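Local coordinates for uncharacterized protein (Borrelia turicatae, PDB 5VJ4) that is of unproven function but is probably a surface lipoprotein, perhaps lipid-binding, whose gene is differentially regulated as relapsing fever spirochetes pass between tick and mammal, at residues Lys151-Thr162 with Thr207-Ala218; Val233-Leu241 with Phe266-Val275. All coordinates share one frame; numbering follows the deposited sequence.

Contact 1: Lys151-Thr162 with Thr207-Ala218; sequences KIIKPTVSLLKT and TDRFAQAVVYYA. With SO4 (sulfate ion), chain D; SO4 (sulfate ion), chain F.
Lys-151 lies across the first turn of helix 207-214, and its aliphatic chain can be followed outward atom by atom. CB sits 3.8 Å from CB of Thr-207, the two side chains crossing at about a right angle; CG still touches that same carbon. A bend at chi2 (-62°) then turns the chain across the neighbouring helix, where CD reaches CB of Ala-211. CE and NZ finish beside Asp-208, NZ 4.1 Å from OD1, too far for a salt bridge though close enough for attraction. The other main piece is Phe-210, whose CG lies anti to the backbone N (chi1 171°), sending the ring between the helices. CD1 of Ile-152 packs 3.5 Å from CD1 of the ring, while OG1 of Thr-156 meets the ring edge 3.3 Å from CZ. That hydroxyl is itself tied to the O of Ile-152, which also accepts the N of Thr-156 from the other face of its carbonyl plane. Further along, CG of Pro-155 rests on CB of Ala-211 and its CB on CG1 of Val-214. Leu-159 divides its two methyls, CD2 against CG2 of Val-214 (3.8 Å) and CD1 against the backbone of Ala-218. Phe-200 and Ile-127, from helices 176-201 and 118-128, border the same Phe-210. At the start of helix 207-214, Thr-207 grips one sulfate through both N and OG1, and the N of Arg-209 holds a second at 3.2 Å from its O3, both sulfates probably from the crystallisation liquor. The segment axes run nearly parallel, 7° apart and 8.9 Å at closest approach. With no hydrogen bond across it, the contact implies cohesion by apolar helix-helix packing; the one pair of opposite charges across it, Lys-151 and Asp-208, stays at the end near the sulfates.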
loop_
_atom_site.group_PDB
_atom_site.type_symbol
_atom_site.label_atom_id
_atom_site.label_comp_id
_atom_site.label_asym_id
_atom_site.label_seq_id
_atom_site.Cartn_x
_atom_site.Cartn_y
_atom_site.Cartn_z
ATOM N N LYS A 151 8.735 29.225 -4.411
ATOM C CA LYS A 151 8.042 28.097 -3.794
ATOM C C LYS A 151 7.998 26.850 -4.635
ATOM O O LYS A 151 7.869 25.764 -4.092
ATOM C CB LYS A 151 6.625 28.493 -3.433
ATOM C CG LYS A 151 6.570 29.657 -2.443
ATOM C CD LYS A 151 7.232 29.346 -1.103
ATOM C CE LYS A 151 6.566 30.145 0.011
ATOM N NZ LYS A 151 7.206 29.943 1.339
ATOM N N ILE A 152 8.084 26.985 -5.957
ATOM C CA ILE A 152 8.106 25.800 -6.792
ATOM C C ILE A 152 9.504 25.451 -7.249
ATOM O O ILE A 152 9.993 24.336 -6.995
ATOM C CB ILE A 152 7.144 25.890 -7.978
ATOM C CG1 ILE A 152 5.741 26.267 -7.506
ATOM C CG2 ILE A 152 7.130 24.580 -8.759
ATOM C CD1 ILE A 152 5.195 25.357 -6.431
ATOM N N ILE A 153 10.165 26.407 -7.882
ATOM C CA ILE A 153 11.389 26.067 -8.595
ATOM C C ILE A 153 12.586 25.866 -7.650
ATOM O O ILE A 153 13.240 24.827 -7.696
ATOM C CB ILE A 153 11.678 27.053 -9.742
ATOM C CG1 ILE A 153 10.423 27.191 -10.610
ATOM C CG2 ILE A 153 12.895 26.587 -10.519
ATOM C CD1 ILE A 153 10.640 27.556 -12.045
ATOM N N LYS A 154 12.841 26.836 -6.777
ATOM C CA LYS A 154 13.967 26.742 -5.832
ATOM C C LYS A 154 13.957 25.444 -5.011
ATOM O O LYS A 154 14.968 24.715 -5.047
ATOM C CB LYS A 154 14.085 27.989 -4.947
ATOM C CG LYS A 154 14.845 29.158 -5.576
ATOM C CD LYS A 154 14.909 30.338 -4.604
ATOM C CE LYS A 154 15.747 31.502 -5.122
ATOM N NZ LYS A 154 15.493 32.724 -4.306
ATOM N N PRO A 155 12.819 25.112 -4.338
ATOM C CA PRO A 155 12.778 23.834 -3.590
ATOM C C PRO A 155 13.020 22.622 -4.465
ATOM O O PRO A 155 13.821 21.750 -4.090
ATOM C CB PRO A 155 11.365 23.788 -3.018
ATOM C CG PRO A 155 10.957 25.214 -2.957
ATOM C CD PRO A 155 11.541 25.826 -4.201
ATOM N N THR A 156 12.382 22.581 -5.636
ATOM C CA THR A 156 12.557 21.428 -6.512
ATOM C C THR A 156 14.003 21.296 -6.942
ATOM O O THR A 156 14.572 20.185 -6.960
ATOM C CB THR A 156 11.617 21.470 -7.710
ATOM O OG1 THR A 156 10.266 21.464 -7.229
ATOM C CG2 THR A 156 11.798 20.248 -8.546
ATOM N N VAL A 157 14.612 22.432 -7.269
ATOM C CA VAL A 157 15.959 22.408 -7.831
ATOM C C VAL A 157 16.942 21.938 -6.777
ATOM O O VAL A 157 17.819 21.114 -7.067
ATOM C CB VAL A 157 16.361 23.749 -8.470
ATOM C CG1 VAL A 157 17.820 23.712 -8.889
ATOM C CG2 VAL A 157 15.496 24.021 -9.703
ATOM N N SER A 158 16.766 22.435 -5.554
ATOM C CA SER A 158 17.533 21.937 -4.419
ATOM C C SER A 158 17.365 20.402 -4.288
ATOM O O SER A 158 18.351 19.628 -4.241
ATOM C CB SER A 158 17.128 22.682 -3.147
ATOM O OG SER A 158 17.230 21.810 -2.043
ATOM N N LEU A 159 16.116 19.957 -4.277
ATOM C CA LEU A 159 15.860 18.530 -4.252
ATOM C C LEU A 159 16.599 17.756 -5.351
ATOM O O LEU A 159 17.139 16.675 -5.100
ATOM C CB LEU A 159 14.366 18.240 -4.333
ATOM C CG LEU A 159 14.020 16.762 -4.186
ATOM C CD1 LEU A 159 14.639 16.201 -2.898
ATOM C CD2 LEU A 159 12.520 16.601 -4.184
ATOM N N LEU A 160 16.629 18.305 -6.559
ATOM C CA LEU A 160 17.244 17.581 -7.650
ATOM C C LEU A 160 18.750 17.531 -7.497
ATOM O O LEU A 160 19.365 16.510 -7.856
ATOM C CB LEU A 160 16.821 18.164 -8.972
ATOM C CG LEU A 160 15.334 17.991 -9.235
ATOM C CD1 LEU A 160 14.878 18.806 -10.432
ATOM C CD2 LEU A 160 15.066 16.521 -9.477
ATOM N N LYS A 161 19.336 18.603 -6.929
ATOM C CA LYS A 161 20.792 18.635 -6.659
ATOM C C LYS A 161 21.120 17.478 -5.722
ATOM O O LYS A 161 22.041 16.673 -6.005
ATOM C CB LYS A 161 21.272 20.007 -6.128
ATOM N N THR A 162 20.319 17.355 -4.654
ATOM C CA THR A 162 20.472 16.257 -3.698
ATOM C C THR A 162 20.352 14.905 -4.389
ATOM O O THR A 162 21.228 14.051 -4.239
ATOM C CB THR A 162 19.475 16.367 -2.538
ATOM O OG1 THR A 162 19.921 17.363 -1.621
ATOM C CG2 THR A 162 19.367 15.068 -1.789
ATOM N N THR A 207 1.093 26.591 -2.809
ATOM C CA THR A 207 2.531 26.782 -2.884
ATOM C C THR A 207 3.246 26.502 -1.558
ATOM O O THR A 207 4.297 25.849 -1.569
ATOM C CB THR A 207 2.865 28.199 -3.355
ATOM O OG1 THR A 207 2.212 29.159 -2.503
ATOM C CG2 THR A 207 2.404 28.377 -4.775
ATOM N N ASP A 208 2.672 26.956 -0.436
ATOM C CA ASP A 208 3.299 26.740 0.875
ATOM C C ASP A 208 3.486 25.259 1.175
ATOM O O ASP A 208 4.581 24.839 1.574
ATOM C CB ASP A 208 2.492 27.358 2.002
ATOM C CG ASP A 208 2.147 28.788 1.753
ATOM O OD1 ASP A 208 3.093 29.609 1.665
ATOM O OD2 ASP A 208 0.930 29.078 1.659
ATOM N N ARG A 209 2.420 24.479 0.976
ATOM C CA ARG A 209 2.511 23.044 1.157
ATOM C C ARG A 209 3.473 22.366 0.191
ATOM O O ARG A 209 4.234 21.493 0.607
ATOM C CB ARG A 209 1.140 22.367 1.117
ATOM C CG ARG A 209 1.185 20.854 1.328
ATOM C CD ARG A 209 1.764 20.453 2.671
ATOM N NE ARG A 209 1.577 19.028 2.915
ATOM C CZ ARG A 209 2.277 18.324 3.801
ATOM N NH1 ARG A 209 3.240 18.887 4.535
ATOM N NH2 ARG A 209 2.019 17.037 3.936
ATOM N N PHE A 210 3.445 22.753 -1.079
ATOM C CA PHE A 210 4.324 22.120 -2.047
ATOM C C PHE A 210 5.779 22.276 -1.602
ATOM O O PHE A 210 6.540 21.309 -1.574
ATOM C CB PHE A 210 4.129 22.649 -3.476
ATOM C CG PHE A 210 5.172 22.151 -4.415
ATOM C CD1 PHE A 210 6.448 22.741 -4.447
ATOM C CD2 PHE A 210 4.916 21.045 -5.247
ATOM C CE1 PHE A 210 7.437 22.240 -5.298
ATOM C CE2 PHE A 210 5.916 20.536 -6.106
ATOM C CZ PHE A 210 7.179 21.136 -6.131
ATOM N N ALA A 211 6.168 23.495 -1.248
ATOM C CA ALA A 211 7.566 23.728 -0.857
ATOM C C ALA A 211 7.905 23.069 0.464
ATOM O O ALA A 211 9.024 22.624 0.653
ATOM C CB ALA A 211 7.874 25.208 -0.805
ATOM N N GLN A 212 6.917 23.001 1.355
ATOM C CA GLN A 212 7.062 22.422 2.696
ATOM C C GLN A 212 7.304 20.937 2.593
ATOM O O GLN A 212 8.183 20.416 3.276
ATOM C CB GLN A 212 5.769 22.656 3.479
ATOM C CG GLN A 212 5.825 22.498 4.979
ATOM C CD GLN A 212 4.471 22.779 5.609
ATOM O OE1 GLN A 212 3.536 21.955 5.525
ATOM N NE2 GLN A 212 4.350 23.953 6.249
ATOM N N ALA A 213 6.534 20.296 1.703
ATOM C CA ALA A 213 6.456 18.859 1.586
ATOM C C ALA A 213 7.529 18.247 0.720
ATOM O O ALA A 213 7.961 17.106 0.936
ATOM C CB ALA A 213 5.090 18.459 1.064
ATOM N N VAL A 214 7.951 18.994 -0.279
ATOM C CA VAL A 214 8.873 18.448 -1.246
ATOM C C VAL A 214 10.283 18.287 -0.648
ATOM O O VAL A 214 11.036 17.419 -1.065
ATOM C CB VAL A 214 8.824 19.278 -2.548
ATOM C CG1 VAL A 214 9.721 20.514 -2.493
ATOM C CG2 VAL A 214 9.157 18.415 -3.727
ATOM N N VAL A 215 10.639 19.109 0.334
ATOM C CA VAL A 215 11.978 18.999 0.917
ATOM C C VAL A 215 12.099 17.870 1.937
ATOM O O VAL A 215 13.206 17.529 2.323
ATOM C CB VAL A 215 12.518 20.306 1.523
ATOM C CG1 VAL A 215 12.863 21.318 0.425
ATOM C CG2 VAL A 215 11.556 20.849 2.557
ATOM N N TYR A 216 10.973 17.297 2.359
ATOM C CA TYR A 216 10.986 16.099 3.171
ATOM C C TYR A 216 11.867 15.001 2.567
ATOM O O TYR A 216 12.310 14.093 3.289
ATOM C CB TYR A 216 9.573 15.527 3.384
ATOM C CG TYR A 216 8.602 16.371 4.195
ATOM C CD1 TYR A 216 9.045 17.275 5.168
ATOM C CD2 TYR A 216 7.225 16.231 4.022
ATOM C CE1 TYR A 216 8.145 18.012 5.924
ATOM C CE2 TYR A 216 6.314 16.982 4.767
ATOM C CZ TYR A 216 6.780 17.874 5.700
ATOM O OH TYR A 216 5.894 18.621 6.418
ATOM N N TYR A 217 12.116 15.083 1.257
ATOM C CA TYR A 217 12.733 13.968 0.538
ATOM C C TYR A 217 14.245 14.109 0.430
ATOM O O TYR A 217 14.934 13.132 0.170
ATOM C CB TYR A 217 12.029 13.713 -0.827
ATOM C CG TYR A 217 10.711 12.962 -0.648
ATOM C CD1 TYR A 217 9.523 13.653 -0.435
ATOM C CD2 TYR A 217 10.661 11.557 -0.635
ATOM C CE1 TYR A 217 8.318 12.977 -0.225
ATOM C CE2 TYR A 217 9.460 10.868 -0.411
ATOM C CZ TYR A 217 8.289 11.584 -0.204
ATOM O OH TYR A 217 7.087 10.927 0.008
ATOM N N ALA A 218 14.761 15.320 0.642
ATOM C CA ALA A 218 16.199 15.561 0.551
ATOM C C ALA A 218 17.006 14.661 1.514
ATOM O O ALA A 218 17.875 13.904 1.040
ATOM C CB ALA A 218 16.507 17.017 0.743
HETATM S S SO4 D . -1.396 25.250 1.334
HETATM O O1 SO4 D . -2.666 26.017 1.547
HETATM O O2 SO4 D . -0.749 25.034 2.654
HETATM O O3 SO4 D . -0.367 25.938 0.510
HETATM O O4 SO4 D . -1.787 23.989 0.647
HETATM S S SO4 F . -1.486 29.227 -3.384
HETATM O O1 SO4 F . -2.558 30.048 -2.784
HETATM O O2 SO4 F . -0.652 28.638 -2.311
HETATM O O3 SO4 F . -0.532 30.034 -4.178
HETATM O O4 SO4 F . -2.204 28.213 -4.205
#

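Contact 2: Val233-Leu241 with Phe266-Val275; sequences VMDDIYGWL and FNNVLNSVGV
Ile-237 pushes into the side of helix 266-275 and buries more surface here than any other residue. Its CG1 takes the position between the backbone N and the carbonyl carbon (chi1 68°), which brings CD1 to 3.7 Å from CD1 of Leu-270 and lays CG2 against the amide of Asn-271. Beside it, the Tyr-238 hydroxyl receives a hydrogen bond from ND2 of Asn-267 at 2.7 Å. The nitrogen arrives at the edge of the phenol ring, near its plane, yet ring and amide planes stand 78° apart, and the hydroxyl lies 22° out of the amide plane. CE1 of the same ring touches CD1 of Leu-270. At the other end of the helical segment, CG2 of Val-275 sits over one face of the Trp-240 indole, 4.0 Å from the centroid of its five-membered ring, a CH-pi contact. A weak bond from ND2 of Asn-271 to OD1 of Asp-236 (3.4 Å) joins an amide and a carboxylate that are nearly coplanar.

In the second shell, NE1 of Trp-240 binds the O of Met-234, a selenomethionine, at 3.1 Å, which helps set the rotation of the indole whose face meets Val-275. Lys-263 reaches both the Tyr-238 hydroxyl and OD1 of Asn-267, and so braces both partners of that bond. Gly-274 has backbone angles that call for glycine, letting the chain change direction before Val-275.

The contact thus fastens the loop between helices 224-229 and 243-256 to the early part of helix 263-301. Ile-249 of helix 243-256 packs on Tyr-238 and Leu-270, Leu-182 and Met-185 of helix 176-201 on Trp-240, and Arg-188 of the second subunit hydrogen-bonds the O of Asn-271, placing this loop-to-helix junction at the dimer interface.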
loop_
_atom_site.group_PDB
_atom_site.type_symbol
_atom_site.label_atom_id
_atom_site.label_comp_id
_atom_site.label_asym_id
_atom_site.label_seq_id
_atom_site.Cartn_x
_atom_site.Cartn_y
_atom_site.Cartn_z
ATOM N N VAL A 233 21.416 -2.406 6.891
ATOM C CA VAL A 233 20.385 -1.477 7.353
ATOM C C VAL A 233 19.144 -1.476 6.469
ATOM O O VAL A 233 18.027 -1.393 6.995
ATOM C CB VAL A 233 20.926 -0.076 7.586
ATOM C CG1 VAL A 233 22.087 -0.153 8.557
ATOM C CG2 VAL A 233 21.423 0.549 6.310
HETATM N N MSE A 234 19.337 -1.660 5.158
HETATM C CA MSE A 234 18.209 -1.775 4.204
HETATM C C MSE A 234 17.166 -2.812 4.560
HETATM O O MSE A 234 16.007 -2.670 4.171
HETATM C CB MSE A 234 18.664 -2.048 2.779
HETATM C CG MSE A 234 19.883 -1.211 2.446
HETATM SE SE MSE A 234 20.219 -1.311 0.504
HETATM C CE MSE A 234 22.162 -1.017 0.605
ATOM N N ASP A 235 17.536 -3.847 5.308
ATOM C CA ASP A 235 16.561 -4.867 5.688
ATOM C C ASP A 235 15.620 -4.396 6.816
ATOM O O ASP A 235 14.775 -5.158 7.282
ATOM C CB ASP A 235 17.255 -6.182 6.069
ATOM C CG ASP A 235 17.951 -6.855 4.885
ATOM O OD1 ASP A 235 17.530 -6.629 3.727
ATOM O OD2 ASP A 235 18.918 -7.622 5.126
ATOM N N ASP A 236 15.775 -3.149 7.259
ATOM C CA ASP A 236 14.863 -2.579 8.218
ATOM C C ASP A 236 14.343 -1.268 7.670
ATOM O O ASP A 236 15.114 -0.464 7.128
ATOM C CB ASP A 236 15.573 -2.345 9.558
ATOM C CG ASP A 236 14.603 -2.233 10.740
ATOM O OD1 ASP A 236 13.446 -2.728 10.678
ATOM O OD2 ASP A 236 15.027 -1.648 11.752
ATOM N N ILE A 237 13.045 -1.038 7.815
ATOM C CA ILE A 237 12.497 0.213 7.331
ATOM C C ILE A 237 13.191 1.404 8.016
ATOM O O ILE A 237 13.505 2.389 7.351
ATOM C CB ILE A 237 10.963 0.265 7.384
ATOM C CG1 ILE A 237 10.485 0.295 8.823
ATOM C CG2 ILE A 237 10.331 -0.903 6.622
ATOM C CD1 ILE A 237 10.076 1.684 9.249
ATOM N N TYR A 238 13.510 1.290 9.307
ATOM C CA TYR A 238 14.203 2.409 9.997
ATOM C C TYR A 238 15.576 2.692 9.386
ATOM O O TYR A 238 16.149 3.743 9.623
ATOM C CB TYR A 238 14.380 2.157 11.497
ATOM C CG TYR A 238 13.140 2.198 12.369
ATOM C CD1 TYR A 238 12.163 1.185 12.312
ATOM C CD2 TYR A 238 12.949 3.233 13.272
ATOM C CE1 TYR A 238 11.020 1.234 13.127
ATOM C CE2 TYR A 238 11.815 3.287 14.095
ATOM C CZ TYR A 238 10.870 2.292 14.031
ATOM O OH TYR A 238 9.768 2.370 14.865
ATOM N N GLY A 239 16.102 1.755 8.594
ATOM C CA GLY A 239 17.417 1.927 7.988
ATOM C C GLY A 239 17.394 2.998 6.936
ATOM O O GLY A 239 18.422 3.586 6.634
ATOM N N TRP A 240 16.211 3.248 6.385
ATOM C CA TRP A 240 16.025 4.224 5.315
ATOM C C TRP A 240 15.615 5.605 5.777
ATOM O O TRP A 240 15.759 6.576 5.028
ATOM C CB TRP A 240 14.956 3.717 4.399
ATOM C CG TRP A 240 15.263 2.435 3.781
ATOM C CD1 TRP A 240 14.980 1.204 4.282
ATOM C CD2 TRP A 240 15.863 2.228 2.497
ATOM N NE1 TRP A 240 15.370 0.224 3.385
ATOM C CE2 TRP A 240 15.916 0.832 2.282
ATOM C CE3 TRP A 240 16.352 3.089 1.499
ATOM C CZ2 TRP A 240 16.452 0.278 1.117
ATOM C CZ3 TRP A 240 16.883 2.536 0.333
ATOM C CH2 TRP A 240 16.930 1.142 0.152
ATOM N N LEU A 241 15.073 5.677 6.991
ATOM C CA LEU A 241 14.664 6.933 7.635
ATOM C C LEU A 241 15.855 7.739 8.090
ATOM O O LEU A 241 16.806 7.180 8.636
ATOM C CB LEU A 241 13.781 6.648 8.855
ATOM C CG LEU A 241 12.598 5.687 8.594
ATOM C CD1 LEU A 241 11.691 5.511 9.788
ATOM C CD2 LEU A 241 11.755 6.150 7.434
ATOM N N PHE A 266 3.571 -2.518 16.294
ATOM C CA PHE A 266 3.658 -1.275 15.552
ATOM C C PHE A 266 4.724 -1.419 14.489
ATOM O O PHE A 266 4.478 -1.140 13.315
ATOM C CB PHE A 266 4.003 -0.139 16.498
ATOM C CG PHE A 266 4.319 1.153 15.824
ATOM C CD1 PHE A 266 3.298 1.947 15.273
ATOM C CD2 PHE A 266 5.636 1.618 15.769
ATOM C CE1 PHE A 266 3.586 3.172 14.667
ATOM C CE2 PHE A 266 5.933 2.845 15.158
ATOM C CZ PHE A 266 4.906 3.623 14.611
ATOM N N ASN A 267 5.896 -1.889 14.895
ATOM C CA ASN A 267 6.944 -2.095 13.927
ATOM C C ASN A 267 6.639 -3.113 12.839
ATOM O O ASN A 267 7.141 -2.961 11.720
ATOM C CB ASN A 267 8.262 -2.379 14.606
ATOM C CG ASN A 267 8.869 -1.136 15.228
ATOM O OD1 ASN A 267 9.779 -1.220 16.039
ATOM N ND2 ASN A 267 8.371 0.033 14.840
ATOM N N ASN A 268 5.801 -4.117 13.143
ATOM C CA ASN A 268 5.490 -5.097 12.131
ATOM C C ASN A 268 4.664 -4.529 10.984
ATOM O O ASN A 268 4.915 -4.852 9.811
ATOM C CB ASN A 268 4.866 -6.390 12.656
ATOM C CG ASN A 268 4.709 -7.442 11.528
ATOM O OD1 ASN A 268 3.852 -8.329 11.567
ATOM N ND2 ASN A 268 5.532 -7.311 10.484
ATOM N N VAL A 269 3.705 -3.671 11.298
ATOM C CA VAL A 269 2.933 -3.068 10.194
ATOM C C VAL A 269 3.815 -2.188 9.329
ATOM O O VAL A 269 3.691 -2.213 8.098
ATOM C CB VAL A 269 1.624 -2.369 10.594
ATOM C CG1 VAL A 269 0.712 -3.348 11.275
ATOM C CG2 VAL A 269 1.908 -1.362 11.625
ATOM N N LEU A 270 4.751 -1.476 9.953
ATOM C CA LEU A 270 5.675 -0.676 9.169
ATOM C C LEU A 270 6.434 -1.547 8.189
ATOM O O LEU A 270 6.522 -1.226 7.024
ATOM C CB LEU A 270 6.647 0.055 10.054
ATOM C CG LEU A 270 6.127 1.056 11.079
ATOM C CD1 LEU A 270 7.263 1.937 11.569
ATOM C CD2 LEU A 270 5.019 1.941 10.568
ATOM N N ASN A 271 6.946 -2.668 8.677
ATOM C CA ASN A 271 7.679 -3.557 7.824
ATOM C C ASN A 271 6.851 -4.230 6.767
ATOM O O ASN A 271 7.348 -4.521 5.677
ATOM C CB ASN A 271 8.528 -4.544 8.602
ATOM C CG ASN A 271 9.969 -4.028 8.776
ATOM O OD1 ASN A 271 10.849 -4.368 7.985
ATOM N ND2 ASN A 271 10.198 -3.153 9.772
ATOM N N SER A 272 5.577 -4.448 7.051
ATOM C CA SER A 272 4.769 -5.157 6.063
ATOM C C SER A 272 4.494 -4.215 4.895
ATOM O O SER A 272 4.591 -4.566 3.701
ATOM C CB SER A 272 3.468 -5.634 6.679
ATOM O OG SER A 272 3.689 -6.147 7.973
ATOM N N VAL A 273 4.192 -2.991 5.280
ATOM C CA VAL A 273 3.771 -1.967 4.364
ATOM C C VAL A 273 4.956 -1.466 3.523
ATOM O O VAL A 273 4.798 -1.157 2.349
ATOM C CB VAL A 273 3.122 -0.860 5.212
ATOM C CG1 VAL A 273 3.472 0.521 4.733
ATOM C CG2 VAL A 273 1.637 -1.097 5.287
ATOM N N GLY A 274 6.145 -1.400 4.116
ATOM C CA GLY A 274 7.324 -0.959 3.390
ATOM C C GLY A 274 7.570 0.539 3.424
ATOM O O GLY A 274 6.704 1.355 3.776
ATOM N N VAL A 275 8.780 0.898 3.047
ATOM C CA VAL A 275 9.195 2.281 3.125
ATOM C C VAL A 275 8.325 3.247 2.329
ATOM O O VAL A 275 8.094 4.364 2.768
ATOM C CB VAL A 275 10.608 2.409 2.612
ATOM C CG1 VAL A 275 11.027 3.860 2.603
ATOM C CG2 VAL A 275 11.534 1.570 3.475
#

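Both contacts are partly buried, but contact 1 lies nearer the middle of the chain, its centre about 10 Å from the chain centre against about 18 Å for contact 2. Contact 1 joins two nearly parallel helices almost wholly by apolar packing; contact 2 pins a loop to a helix and mixes aliphatic contacts with side-chain hydrogen bonds. They follow one another along the chain, with centres about 25 Å apart and nearest atoms about 7 Å apart, without touching. Helices 176-201 and 263-301 pack against both, the latter supplying half of contact 2. Only contact 2 meets the second subunit, whereas contact 1 carries two sulfates, probably from the crystallisation liquor.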